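Long-range contacts in DUF411 domain-containing protein (PDB 6WJE), which is of unknown function but carries bound copper and zinc ions in the crystal, consistent with a role in binding metal: residues V7-N12 against D32-D37; E1-D6 against N26-T31; S39-R44 against C54-I59; G46-M51 against V109-S114; A105-G110 against L120-G125. All blocks are in the same frame, centred on the assembly; numbering follows the deposited sequence. Where two conformers were deposited one is given.

Interaction 1 (V7-N12 against D32-D37). With ZN (zinc ion), chain L; ZN (zinc ion), chain K.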
# COMPACT_ATOMS: atom_id res chain seq x y z
N VAL A 7 9.95 0.69 -0.34
CA VAL A 7 9.12 0.40 0.82
C VAL A 7 9.91 0.68 2.08
O VAL A 7 11.08 0.31 2.18
CB VAL A 7 8.61 -1.06 0.78
CG1 VAL A 7 7.75 -1.37 2.00
CG2 VAL A 7 7.78 -1.24 -0.47
N HIS A 8 9.30 1.40 3.03
CA HIS A 8 9.83 1.58 4.37
C HIS A 8 8.90 0.84 5.32
O HIS A 8 7.67 0.92 5.20
CB HIS A 8 9.94 3.08 4.83
CG HIS A 8 10.91 3.93 4.03
ND1 HIS A 8 12.01 4.59 4.58
CD2 HIS A 8 10.91 4.25 2.72
CE1 HIS A 8 12.64 5.24 3.62
NE2 HIS A 8 11.99 5.06 2.49
N ARG A 9 9.47 0.11 6.28
CA ARG A 9 8.68 -0.64 7.24
C ARG A 9 9.53 -0.94 8.46
O ARG A 9 10.76 -0.85 8.42
CB ARG A 9 8.11 -1.93 6.64
CG ARG A 9 9.13 -2.74 5.92
CD ARG A 9 9.57 -3.83 6.77
NE ARG A 9 10.57 -4.67 6.12
CZ ARG A 9 11.29 -5.58 6.78
NH1 ARG A 9 11.11 -5.75 8.09
NH2 ARG A 9 12.18 -6.32 6.13
N ASP A 10 8.85 -1.33 9.53
CA ASP A 10 9.50 -1.73 10.77
C ASP A 10 10.15 -3.11 10.66
O ASP A 10 9.72 -3.98 9.90
CB ASP A 10 8.46 -1.69 11.90
CG ASP A 10 9.03 -2.03 13.25
OD1 ASP A 10 9.62 -1.13 13.91
OD2 ASP A 10 8.86 -3.20 13.67
N ALA A 11 11.21 -3.31 11.46
CA ALA A 11 11.97 -4.57 11.40
C ALA A 11 11.15 -5.77 11.80
O ALA A 11 11.41 -6.89 11.34
CB ALA A 11 13.21 -4.49 12.29
N ASN A 12 10.13 -5.58 12.62
CA ASN A 12 9.33 -6.68 13.14
C ASN A 12 7.94 -6.73 12.49
O ASN A 12 6.98 -7.19 13.11
CB ASN A 12 9.25 -6.53 14.66
CG ASN A 12 9.03 -7.84 15.38
OD1 ASN A 12 9.73 -8.83 15.13
ND2 ASN A 12 8.08 -7.84 16.33
N ASP A 32 13.66 -2.60 -0.03
CA ASP A 32 13.16 -2.78 1.33
C ASP A 32 13.99 -1.95 2.31
O ASP A 32 15.15 -2.27 2.57
CB ASP A 32 13.22 -4.27 1.66
CG ASP A 32 12.62 -4.61 2.99
OD1 ASP A 32 12.14 -3.69 3.69
OD2 ASP A 32 12.62 -5.83 3.34
N HIS A 33 13.42 -0.87 2.84
CA HIS A 33 14.06 -0.06 3.87
C HIS A 33 13.47 -0.43 5.21
O HIS A 33 12.31 -0.09 5.49
CB HIS A 33 13.85 1.43 3.64
CG HIS A 33 14.45 1.96 2.39
ND1 HIS A 33 15.78 1.82 2.07
CD2 HIS A 33 13.89 2.67 1.38
CE1 HIS A 33 16.02 2.41 0.92
NE2 HIS A 33 14.89 2.94 0.48
N VAL A 34 14.26 -1.04 6.09
CA VAL A 34 13.82 -1.18 7.47
C VAL A 34 14.01 0.16 8.17
O VAL A 34 15.11 0.72 8.19
CB VAL A 34 14.58 -2.31 8.17
CG1 VAL A 34 14.20 -2.39 9.62
CG2 VAL A 34 14.27 -3.64 7.47
N GLU A 35 12.90 0.70 8.67
CA GLU A 35 12.90 2.02 9.36
C GLU A 35 11.98 1.95 10.58
O GLU A 35 10.81 1.54 10.42
CB GLU A 35 12.45 3.13 8.40
CG GLU A 35 13.42 3.38 7.26
CD GLU A 35 14.78 3.88 7.68
OE1 GLU A 35 14.86 4.58 8.71
OE2 GLU A 35 15.77 3.58 6.98
N ALA A 36 12.49 2.35 11.74
CA ALA A 36 11.72 2.34 12.98
C ALA A 36 10.81 3.54 13.14
O ALA A 36 10.08 3.60 14.13
CB ALA A 36 12.65 2.25 14.20
N ASP A 37 10.81 4.49 12.20
CA ASP A 37 10.15 5.78 12.37
C ASP A 37 9.16 6.03 11.23
O ASP A 37 9.34 6.92 10.40
CB ASP A 37 11.19 6.89 12.43
CG ASP A 37 10.68 8.15 13.09
OD1 ASP A 37 9.45 8.36 13.09
OD2 ASP A 37 11.53 8.94 13.59
ZN ZN L . 10.25 -1.41 15.85
ZN ZN K . 14.39 4.48 -0.87
O HOH W 1 16.64 4.46 -1.91
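The two parallel strands of a beta-alpha-beta unit, 4-9 and 29-34, run side by side here, pairing V7 with D32, H8 with H33 and R9 with V34. H33 N donates to V7 O, R9 N to H33 O at 3.0 Å, and E35 N to R9 O at 2.7 Å, which carries the pairing past the second strand. R9 and D32 share one face of the sheet. CG of R9 sits between its backbone N and carbonyl carbon (chi1 48°), and a bend at chi2 turns the guanidinium over the neighbouring strand. There it takes the D32 carboxylate side-on: NE reaches OD1 at 3.1 Å with a tilt out of the guanidinium plane, while NH2 meets OD2 at 2.9 Å almost straight (175°). V34 CG2 lies over the centre of the guanidinium, 3.6 Å from CZ, and NH1 turns back to D10 O. On the other face CB of H33 sits over the H8 ring, the two imidazoles inclined at 49°, and E35 CG comes up to the ring edge at ND1. H33 NE2 binds, at 2.1 Å, a zinc ion shared with D6. D10 binds a second zinc through OD1, while OD2 accepts from N12 N in an Asx turn. Bonds at NE, NH1 and NH2 fix the rotation of the guanidinium, and D32 probably balances most of its charge. Zinc on NE2 would keep H33 from carrying a second proton.

Interaction 2 (E1-D6 against N26-T31). With ZN (zinc ion), chain K.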
# COMPACT_ATOMS: atom_id res chain seq x y z
N GLU A 1 12.04 -2.90 -18.35
CA GLU A 1 11.61 -1.80 -17.50
C GLU A 1 10.60 -2.28 -16.45
O GLU A 1 9.43 -1.91 -16.52
CB GLU A 1 10.99 -0.70 -18.38
CG GLU A 1 10.68 0.64 -17.72
CD GLU A 1 9.19 0.94 -17.74
OE1 GLU A 1 8.47 0.16 -18.40
OE2 GLU A 1 8.74 1.94 -17.13
N PRO A 2 11.05 -3.11 -15.50
CA PRO A 2 10.15 -3.55 -14.42
C PRO A 2 9.79 -2.37 -13.52
O PRO A 2 10.57 -1.43 -13.35
CB PRO A 2 10.97 -4.60 -13.66
CG PRO A 2 12.20 -4.84 -14.48
CD PRO A 2 12.42 -3.59 -15.28
N LEU A 3 8.59 -2.41 -12.98
CA LEU A 3 8.19 -1.35 -12.07
C LEU A 3 8.98 -1.45 -10.76
O LEU A 3 9.27 -2.54 -10.25
CB LEU A 3 6.69 -1.42 -11.83
CG LEU A 3 5.85 -1.32 -13.12
CD1 LEU A 3 4.41 -1.15 -12.77
CD2 LEU A 3 6.31 -0.17 -13.99
N ALA A 4 9.36 -0.31 -10.23
CA ALA A 4 10.16 -0.21 -9.02
C ALA A 4 9.33 0.42 -7.91
O ALA A 4 8.57 1.36 -8.16
CB ALA A 4 11.40 0.64 -9.31
N ILE A 5 9.46 -0.11 -6.69
CA ILE A 5 8.75 0.46 -5.55
C ILE A 5 9.69 0.46 -4.34
O ILE A 5 10.42 -0.50 -4.09
CB ILE A 5 7.43 -0.30 -5.25
CG1 ILE A 5 6.69 0.42 -4.12
CG2 ILE A 5 7.72 -1.75 -4.91
CD1 ILE A 5 5.29 -0.03 -3.89
N ASP A 6 9.66 1.55 -3.59
CA ASP A 6 10.53 1.79 -2.45
C ASP A 6 9.65 1.66 -1.22
O ASP A 6 8.68 2.41 -1.08
CB ASP A 6 11.16 3.19 -2.52
CG ASP A 6 12.29 3.41 -1.54
OD1 ASP A 6 13.37 2.83 -1.73
OD2 ASP A 6 12.17 4.23 -0.61
N ASN A 26 4.90 -10.75 -8.39
CA ASN A 26 4.21 -10.11 -9.50
C ASN A 26 5.17 -9.30 -10.38
O ASN A 26 4.71 -8.47 -11.17
CB ASN A 26 3.05 -9.23 -9.01
CG ASN A 26 1.78 -10.07 -8.71
OD1 ASN A 26 1.22 -10.72 -9.60
ND2 ASN A 26 1.35 -10.06 -7.45
N GLY A 27 6.50 -9.42 -10.16
CA GLY A 27 7.44 -8.77 -11.05
C GLY A 27 7.97 -7.41 -10.63
O GLY A 27 8.75 -6.81 -11.39
N PHE A 28 7.53 -6.86 -9.50
CA PHE A 28 8.05 -5.58 -9.08
C PHE A 28 9.49 -5.70 -8.58
O PHE A 28 9.86 -6.68 -7.94
CB PHE A 28 7.17 -4.99 -7.99
CG PHE A 28 5.85 -4.49 -8.47
CD1 PHE A 28 4.84 -5.38 -8.81
CD2 PHE A 28 5.59 -3.15 -8.52
CE1 PHE A 28 3.61 -4.91 -9.24
CE2 PHE A 28 4.36 -2.68 -8.94
CZ PHE A 28 3.37 -3.56 -9.29
N LYS A 29 10.29 -4.68 -8.86
CA LYS A 29 11.60 -4.56 -8.25
C LYS A 29 11.39 -3.77 -6.97
O LYS A 29 10.98 -2.60 -7.03
CB LYS A 29 12.59 -3.87 -9.19
CG LYS A 29 14.05 -3.94 -8.74
CD LYS A 29 14.61 -2.61 -8.26
CE LYS A 29 16.00 -2.78 -7.61
NZ LYS A 29 15.97 -3.42 -6.23
N VAL A 30 11.59 -4.40 -5.81
CA VAL A 30 11.28 -3.79 -4.53
C VAL A 30 12.59 -3.47 -3.81
O VAL A 30 13.45 -4.35 -3.69
CB VAL A 30 10.39 -4.70 -3.67
CG1 VAL A 30 9.98 -3.99 -2.39
CG2 VAL A 30 9.16 -5.15 -4.42
N THR A 31 12.74 -2.24 -3.33
CA THR A 31 13.77 -1.92 -2.34
C THR A 31 13.12 -1.82 -0.96
O THR A 31 12.16 -1.06 -0.76
CB THR A 31 14.54 -0.63 -2.66
OG1 THR A 31 13.70 0.50 -2.44
CG2 THR A 31 15.09 -0.63 -4.11
ZN ZN K . 14.39 4.48 -0.87
O HOH W 1 16.64 4.46 -1.91
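CG1 of I5 stands anti to the backbone N (chi1 -175°), which leaves CG2 between the N and the carbonyl carbon and turned toward V30. The two side chains run alongside each other, and the methyls meet CG2 to CG2 at 3.7 Å. D6 also takes the extended choice, with CG opposite its own N (chi1 -168°), and this brings the carboxylate up beside the T31 hydroxyl, whose OG1 comes within 2.5 Å of D6 OD1.

Behind these groups strands 4-6 and 29-31 pair in parallel, A4 with K29, I5 with V30 and D6 with T31. K29 N donates to L3 O at 2.7 Å, I5 N to K29 O at 2.9 Å and T31 N to I5 O at 3.0 Å. At the start of the pair, L3 CB rests obliquely against the F28 ring, 3.9 Å from CD2. G27, at positive phi, closes helix 14-25 with a Schellman motif and hands the chain over to the second strand. This is the entry end of the beta-alpha-beta unit. I5 and V30 look toward its helix, on W19 and L23 respectively, whereas L3 and F28 reach helix 70-78.

D6 chelates a zinc ion through OD1 at 2.1 Å and OD2 at 2.2 Å; H33 and a water complete the ligands seen. Both carboxylate oxygens are thus drawn to one cation, which pins the orientation of the group and would spread its negative charge into the metal, weakening it as a base.

Interaction 3 (S39-R44 against C54-I59). With CU (copper (II) ion), chain G; CU (copper (II) ion), chain H.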
# COMPACT_ATOMS: atom_id res chain seq x y z
N SER A 39 6.16 7.20 11.30
CA SER A 39 5.44 8.47 11.34
C SER A 39 6.16 9.52 10.51
O SER A 39 5.52 10.31 9.81
CB SER A 39 5.30 8.94 12.79
OG SER A 39 5.13 7.84 13.66
N ALA A 40 7.50 9.53 10.54
CA ALA A 40 8.23 10.48 9.71
C ALA A 40 7.95 10.22 8.23
O ALA A 40 7.69 11.16 7.48
CB ALA A 40 9.73 10.39 10.00
N VAL A 41 7.95 8.95 7.82
CA VAL A 41 7.74 8.62 6.41
C VAL A 41 6.36 9.06 5.96
O VAL A 41 6.20 9.63 4.87
CB VAL A 41 7.96 7.10 6.20
CG1 VAL A 41 8.13 6.82 4.73
CG2 VAL A 41 9.17 6.62 6.98
N LYS A 42 5.33 8.74 6.74
CA LYS A 42 3.96 9.03 6.35
C LYS A 42 3.72 10.54 6.31
O LYS A 42 2.97 11.05 5.47
CB LYS A 42 2.98 8.36 7.30
CG LYS A 42 2.91 6.86 7.17
CD LYS A 42 2.21 6.26 8.38
CE LYS A 42 2.65 4.83 8.65
NZ LYS A 42 2.48 3.94 7.45
N SER A 43 4.31 11.25 7.28
CA SER A 43 4.15 12.69 7.29
C SER A 43 4.89 13.34 6.13
O SER A 43 4.38 14.27 5.49
CB SER A 43 4.65 13.25 8.62
OG SER A 43 5.09 14.58 8.46
N ARG A 44 6.05 12.79 5.78
CA ARG A 44 6.80 13.33 4.65
C ARG A 44 6.02 13.21 3.35
O ARG A 44 6.15 14.07 2.47
CB ARG A 44 8.15 12.61 4.55
CG ARG A 44 9.14 13.03 3.47
CD ARG A 44 10.40 12.11 3.57
NE ARG A 44 10.40 11.01 2.59
CZ ARG A 44 11.02 9.83 2.76
NH1 ARG A 44 11.68 9.56 3.88
NH2 ARG A 44 10.96 8.91 1.79
N CYS A 54 0.46 -0.30 8.22
CA CYS A 54 1.70 -0.89 8.71
C CYS A 54 2.94 -0.50 7.91
O CYS A 54 4.05 -0.71 8.41
CB CYS A 54 1.59 -2.41 8.80
SG CYS A 54 0.90 -3.18 7.37
N HIS A 55 2.81 -0.10 6.65
CA HIS A 55 4.01 0.17 5.87
C HIS A 55 3.65 1.26 4.87
O HIS A 55 2.48 1.42 4.53
CB HIS A 55 4.54 -1.08 5.15
CG HIS A 55 3.63 -1.60 4.08
ND1 HIS A 55 2.88 -2.75 4.21
CD2 HIS A 55 3.38 -1.15 2.83
CE1 HIS A 55 2.17 -2.96 3.12
NE2 HIS A 55 2.47 -2.00 2.26
N THR A 56 4.68 1.94 4.34
CA THR A 56 4.50 3.01 3.36
C THR A 56 5.48 2.83 2.21
O THR A 56 6.70 2.87 2.40
CB THR A 56 4.73 4.39 3.99
OG1 THR A 56 3.91 4.52 5.15
CG2 THR A 56 4.36 5.49 3.01
N GLY A 57 4.93 2.65 1.01
CA GLY A 57 5.67 2.58 -0.23
C GLY A 57 5.56 3.79 -1.13
O GLY A 57 4.64 4.60 -1.00
N VAL A 58 6.53 3.94 -2.03
CA VAL A 58 6.54 4.99 -3.04
C VAL A 58 6.88 4.36 -4.38
O VAL A 58 7.82 3.57 -4.49
CB VAL A 58 7.54 6.11 -2.71
CG1 VAL A 58 7.25 7.27 -3.58
CG2 VAL A 58 7.46 6.50 -1.24
N ILE A 59 6.06 4.66 -5.39
CA ILE A 59 6.28 4.26 -6.78
C ILE A 59 5.96 5.46 -7.68
O ILE A 59 4.92 6.11 -7.52
CB ILE A 59 5.46 3.03 -7.18
CG1 ILE A 59 5.70 2.74 -8.67
CG2 ILE A 59 3.98 3.21 -6.81
CD1 ILE A 59 5.45 1.33 -9.11
CU CU G . 2.68 -3.34 6.23
CU CU H . 0.99 -5.32 7.23
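K42 and T56 mark the closest backbone approach, 6.7 Å between CA atoms, where helix 39-44 lies across strand 55-59 with axes 8.8 Å apart and N-to-C directions at 43°. V41 points at the strand and its CG1 packs against T56 CB at 4.2 Å. K42 starts off to one side. Its chain runs nearly straight until the last torsion, where a bend (chi4 -54°) swings NZ back to donate to T56 OG1 at 2.8 Å. CG of the same lysine already rests 3.2 Å from that oxygen, so the hydroxyl is bordered along the length of the side chain. E65 completes the cluster, its carboxylate taking a salt bridge from K42 and a hydrogen bond from T56, and S53 O receives a further bond from NZ. On the far side of the strand, C54 SG bridges two copper ions at 2.1 Å each; H55 ND1 binds one of them together with C16, and C15 and H67 bind the other. The contact joins the helix to strand 55-59 beside a site holding several copper ions. With three oxygens holding NZ, and a carboxylate among them, the lysine probably stays protonated in this partly shielded setting.

Interaction 4 (G46-M51 against V109-S114)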
# COMPACT_ATOMS: atom_id res chain seq x y z
N GLY A 46 2.65 13.10 3.16
CA GLY A 46 1.29 13.56 3.27
C GLY A 46 0.33 12.39 3.23
O GLY A 46 -0.68 12.44 2.51
N VAL A 47 0.58 11.35 4.01
CA VAL A 47 -0.40 10.29 4.17
C VAL A 47 -1.35 10.74 5.28
O VAL A 47 -0.89 10.97 6.41
CB VAL A 47 0.24 8.94 4.53
CG1 VAL A 47 -0.83 7.87 4.67
CG2 VAL A 47 1.32 8.54 3.53
N PRO A 48 -2.64 10.89 5.00
CA PRO A 48 -3.55 11.35 6.05
C PRO A 48 -3.61 10.31 7.16
O PRO A 48 -3.70 9.11 6.91
CB PRO A 48 -4.91 11.45 5.33
CG PRO A 48 -4.56 11.54 3.87
CD PRO A 48 -3.34 10.66 3.72
N TYR A 49 -3.58 10.80 8.40
CA TYR A 49 -3.60 9.93 9.56
C TYR A 49 -4.72 8.91 9.46
O TYR A 49 -4.57 7.75 9.88
CB TYR A 49 -3.74 10.79 10.82
CG TYR A 49 -3.63 10.07 12.15
CD1 TYR A 49 -2.39 9.83 12.73
CD2 TYR A 49 -4.78 9.69 12.85
CE1 TYR A 49 -2.29 9.20 13.96
CE2 TYR A 49 -4.69 9.07 14.08
CZ TYR A 49 -3.44 8.83 14.63
OH TYR A 49 -3.35 8.20 15.85
N SER A 50 -5.87 9.32 8.92
CA SER A 50 -7.01 8.42 8.86
C SER A 50 -6.82 7.27 7.88
O SER A 50 -7.68 6.39 7.82
CB SER A 50 -8.26 9.21 8.49
OG SER A 50 -8.08 9.91 7.27
N MET A 51 -5.76 7.28 7.08
CA MET A 51 -5.52 6.22 6.12
C MET A 51 -4.31 5.39 6.49
O MET A 51 -3.81 4.65 5.64
CB MET A 51 -5.29 6.79 4.71
CG MET A 51 -6.41 7.66 4.13
SD MET A 51 -5.94 8.33 2.50
CE MET A 51 -7.00 7.42 1.38
N VAL A 109 -8.27 3.16 -1.43
CA VAL A 109 -8.74 4.53 -1.41
C VAL A 109 -7.61 5.39 -1.95
O VAL A 109 -6.52 5.44 -1.36
CB VAL A 109 -9.18 5.00 -0.02
CG1 VAL A 109 -9.97 6.28 -0.16
CG2 VAL A 109 -10.04 3.96 0.64
N GLY A 110 -7.84 6.01 -3.11
CA GLY A 110 -6.90 6.96 -3.64
C GLY A 110 -7.11 8.32 -2.99
O GLY A 110 -8.19 8.63 -2.49
N LEU A 111 -6.04 9.10 -2.92
CA LEU A 111 -6.12 10.47 -2.44
C LEU A 111 -5.79 11.43 -3.57
O LEU A 111 -4.80 11.25 -4.29
CB LEU A 111 -5.17 10.70 -1.25
CG LEU A 111 -5.28 12.06 -0.56
CD1 LEU A 111 -6.64 12.28 0.11
CD2 LEU A 111 -4.14 12.28 0.42
N THR A 112 -6.60 12.47 -3.73
CA THR A 112 -6.38 13.42 -4.81
C THR A 112 -5.37 14.47 -4.37
O THR A 112 -5.03 14.61 -3.19
CB THR A 112 -7.68 14.12 -5.20
OG1 THR A 112 -8.11 14.96 -4.12
CG2 THR A 112 -8.78 13.10 -5.54
N ARG A 113 -4.90 15.24 -5.37
CA ARG A 113 -3.98 16.35 -5.12
C ARG A 113 -4.46 17.22 -3.96
O ARG A 113 -3.69 17.57 -3.07
CB ARG A 113 -3.83 17.20 -6.39
CG ARG A 113 -3.31 16.43 -7.60
CD ARG A 113 -2.99 17.38 -8.76
NE ARG A 113 -3.60 16.93 -10.01
CZ ARG A 113 -4.90 17.01 -10.26
NH1 ARG A 113 -5.73 17.50 -9.35
NH2 ARG A 113 -5.38 16.58 -11.43
N SER A 114 -5.74 17.57 -3.97
CA SER A 114 -6.30 18.52 -3.02
C SER A 114 -6.82 17.85 -1.75
O SER A 114 -7.43 18.53 -0.92
CB SER A 114 -7.40 19.37 -3.67
OG SER A 114 -8.43 18.55 -4.17
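CG of the P48 ring meets the CD2 methyl of L111 at 3.6 Å, and ring CD lies almost as near at 3.8 Å. CG of L111, opposite its backbone N (chi1 -173°), directs CD2 at the proline, and CD2 is the branch that does the touching. The G46 carbonyl oxygen is a looser neighbour of this methyl, 4.0 Å from CD2.

M51 works differently. It runs out extended to the sulfur and then turns at its last torsion (chi3 109°), which lays the terminal methyl CE across V109. CE is 3.5 Å from V109 CG1 and as close to CB, and it also sits 3.4 Å from the carbonyl oxygen V109 O. The two side chains cross at a slant, only the methyl of the methionine being engaged.

The contact sets the loop between helix 38-44 and strand 55-59 against strand 106-112. V109 and L111, alternate residues of that strand, both face the loop, while G110 between them presents only backbone. Along its two edges the strand pairs with 82-86, through V109 with A86 and L111 with V83, and with 117-123. Two turns bracket the loop residues that touch the strand. G46, at positive phi, ends helix 38-44 as the C-prime residue of a Schellman motif, and M51 N bonds back to P48 O at 2.8 Å across the short 3-10 segment. V47, by contrast, turns away toward F63 and E65 on strand 62-65.

Interaction 5 (A105-G110 against L120-G125)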
# COMPACT_ATOMS: atom_id res chain seq x y z
N ALA A 105 -13.61 -7.48 4.15
CA ALA A 105 -13.85 -6.54 3.07
C ALA A 105 -12.97 -5.32 3.25
O ALA A 105 -12.68 -4.93 4.39
CB ALA A 105 -15.31 -6.10 3.03
N TYR A 106 -12.48 -4.76 2.15
CA TYR A 106 -11.68 -3.54 2.23
C TYR A 106 -11.71 -2.84 0.89
O TYR A 106 -12.02 -3.43 -0.15
CB TYR A 106 -10.25 -3.82 2.66
CG TYR A 106 -9.48 -4.67 1.69
CD1 TYR A 106 -9.67 -6.05 1.64
CD2 TYR A 106 -8.56 -4.09 0.81
CE1 TYR A 106 -8.96 -6.84 0.75
CE2 TYR A 106 -7.85 -4.88 -0.09
CZ TYR A 106 -8.04 -6.25 -0.10
OH TYR A 106 -7.35 -7.06 -0.97
N GLN A 107 -11.33 -1.57 0.91
CA GLN A 107 -11.22 -0.77 -0.30
C GLN A 107 -9.83 -0.20 -0.44
O GLN A 107 -9.16 0.08 0.56
CB GLN A 107 -12.27 0.35 -0.35
CG GLN A 107 -13.70 -0.10 -0.07
CD GLN A 107 -13.97 -0.46 1.39
OE1 GLN A 107 -14.37 -1.58 1.69
NE2 GLN A 107 -13.73 0.48 2.29
N VAL A 108 -9.43 -0.00 -1.69
CA VAL A 108 -8.27 0.82 -2.01
C VAL A 108 -8.74 2.24 -2.26
O VAL A 108 -9.54 2.50 -3.17
CB VAL A 108 -7.52 0.28 -3.23
CG1 VAL A 108 -6.24 1.08 -3.43
CG2 VAL A 108 -7.24 -1.22 -3.07
N VAL A 109 -8.27 3.16 -1.43
CA VAL A 109 -8.74 4.53 -1.41
C VAL A 109 -7.61 5.39 -1.95
O VAL A 109 -6.52 5.44 -1.36
CB VAL A 109 -9.18 5.00 -0.02
CG1 VAL A 109 -9.97 6.28 -0.16
CG2 VAL A 109 -10.04 3.96 0.64
N GLY A 110 -7.84 6.01 -3.11
CA GLY A 110 -6.90 6.96 -3.64
C GLY A 110 -7.11 8.32 -2.99
O GLY A 110 -8.19 8.63 -2.49
N LEU A 120 -10.67 3.50 -5.48
CA LEU A 120 -10.00 2.84 -6.61
C LEU A 120 -10.47 1.43 -6.88
O LEU A 120 -10.40 0.98 -8.03
CB LEU A 120 -8.49 2.77 -6.36
CG LEU A 120 -7.67 3.94 -6.90
CD1 LEU A 120 -6.22 3.72 -6.66
CD2 LEU A 120 -7.93 4.10 -8.37
N ALA A 121 -10.86 0.71 -5.85
CA ALA A 121 -11.21 -0.70 -5.90
C ALA A 121 -11.93 -1.06 -4.61
O ALA A 121 -11.60 -0.54 -3.54
CB ALA A 121 -9.97 -1.59 -6.07
N GLU A 122 -12.86 -1.99 -4.72
CA GLU A 122 -13.56 -2.49 -3.55
C GLU A 122 -13.42 -4.02 -3.53
O GLU A 122 -13.64 -4.69 -4.53
CB GLU A 122 -15.02 -2.04 -3.62
CG GLU A 122 -15.16 -0.56 -3.31
CD GLU A 122 -16.51 0.07 -3.71
OE1 GLU A 122 -17.39 -0.61 -4.27
OE2 GLU A 122 -16.66 1.29 -3.50
N TYR A 123 -13.15 -4.57 -2.36
CA TYR A 123 -12.95 -6.02 -2.28
C TYR A 123 -13.96 -6.62 -1.33
O TYR A 123 -13.97 -6.28 -0.13
CB TYR A 123 -11.53 -6.37 -1.84
CG TYR A 123 -10.56 -6.09 -2.95
CD1 TYR A 123 -10.40 -6.98 -3.99
CD2 TYR A 123 -9.85 -4.89 -2.99
CE1 TYR A 123 -9.56 -6.71 -5.04
CE2 TYR A 123 -9.01 -4.62 -4.02
CZ TYR A 123 -8.87 -5.53 -5.05
OH TYR A 123 -8.01 -5.24 -6.09
N PRO A 124 -14.89 -7.42 -1.84
CA PRO A 124 -15.92 -8.02 -0.98
C PRO A 124 -15.34 -9.03 -0.01
O PRO A 124 -14.43 -9.80 -0.34
CB PRO A 124 -16.87 -8.68 -1.99
CG PRO A 124 -15.94 -9.08 -3.13
CD PRO A 124 -14.97 -7.90 -3.24
N GLY A 125 -15.89 -9.05 1.20
CA GLY A 125 -15.46 -10.03 2.17
C GLY A 125 -15.98 -11.42 1.84
O GLY A 125 -17.07 -11.60 1.30
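V108 lies at the apolar centre: its CG2 touches the edge of the Y123 ring, 3.9 Å from CE2, and A121 CB at 4.1 Å, while CG1 faces L120 CB. Next to it the Y106 and Y123 rings lie nearly parallel (21°) but displaced, with little overlap, CE2 of Y106 being 3.5 Å from CD2 of Y123. Y106 has CG between its backbone N and carbonyl carbon (chi1 63°), which brings its ring toward Y123, whose CB sits over its face, 3.9 Å from the centroid.

These residues belong to the beta hairpin of strands 106-112 and 117-123, at the end of the mixed sheet. Y106 and Y123 form a hydrogen-bonded antiparallel pair, the Y123 N to Y106 O bond being 2.7 Å long. V108 N donates to A121 O. L120 and A121 both face V108 in a classic beta bulge, L120 N bonding V108 O at 2.8 Å and A121 N only weakly.

On the face covered by helix 70-78, Y123 OH hydrogen-bonds to D72, which V108 and A121 also touch. At the polar edge, on the other sheet face, Q107 and E122 touch through their CG atoms at 3.6 Å, their amide and carboxylate planes 78° apart.

In the fold
Interactions 1 and 2 are successive halves of one parallel pairing, strands 4-9 and 29-34, and share a zinc ion: D6 from one, H33 from the other. Interaction 2 is the more superficial of the two, apolar at its start; the pairing becomes charged and metal-binding toward interaction 1. Interaction 3 is the buried one; it adjoins both through strand 55-59, which bonds to strand 4-9, and replaces backbone pairing with a lysine-centred polar cluster beside the copper site. Interaction 4 touches interaction 3 where V47 N probably bonds to K42 O, but across its own segments it is van der Waals packing. It shares V109 and G110 with interaction 5, the antiparallel hairpin whose centre lies about 25 Å from that of interaction 1.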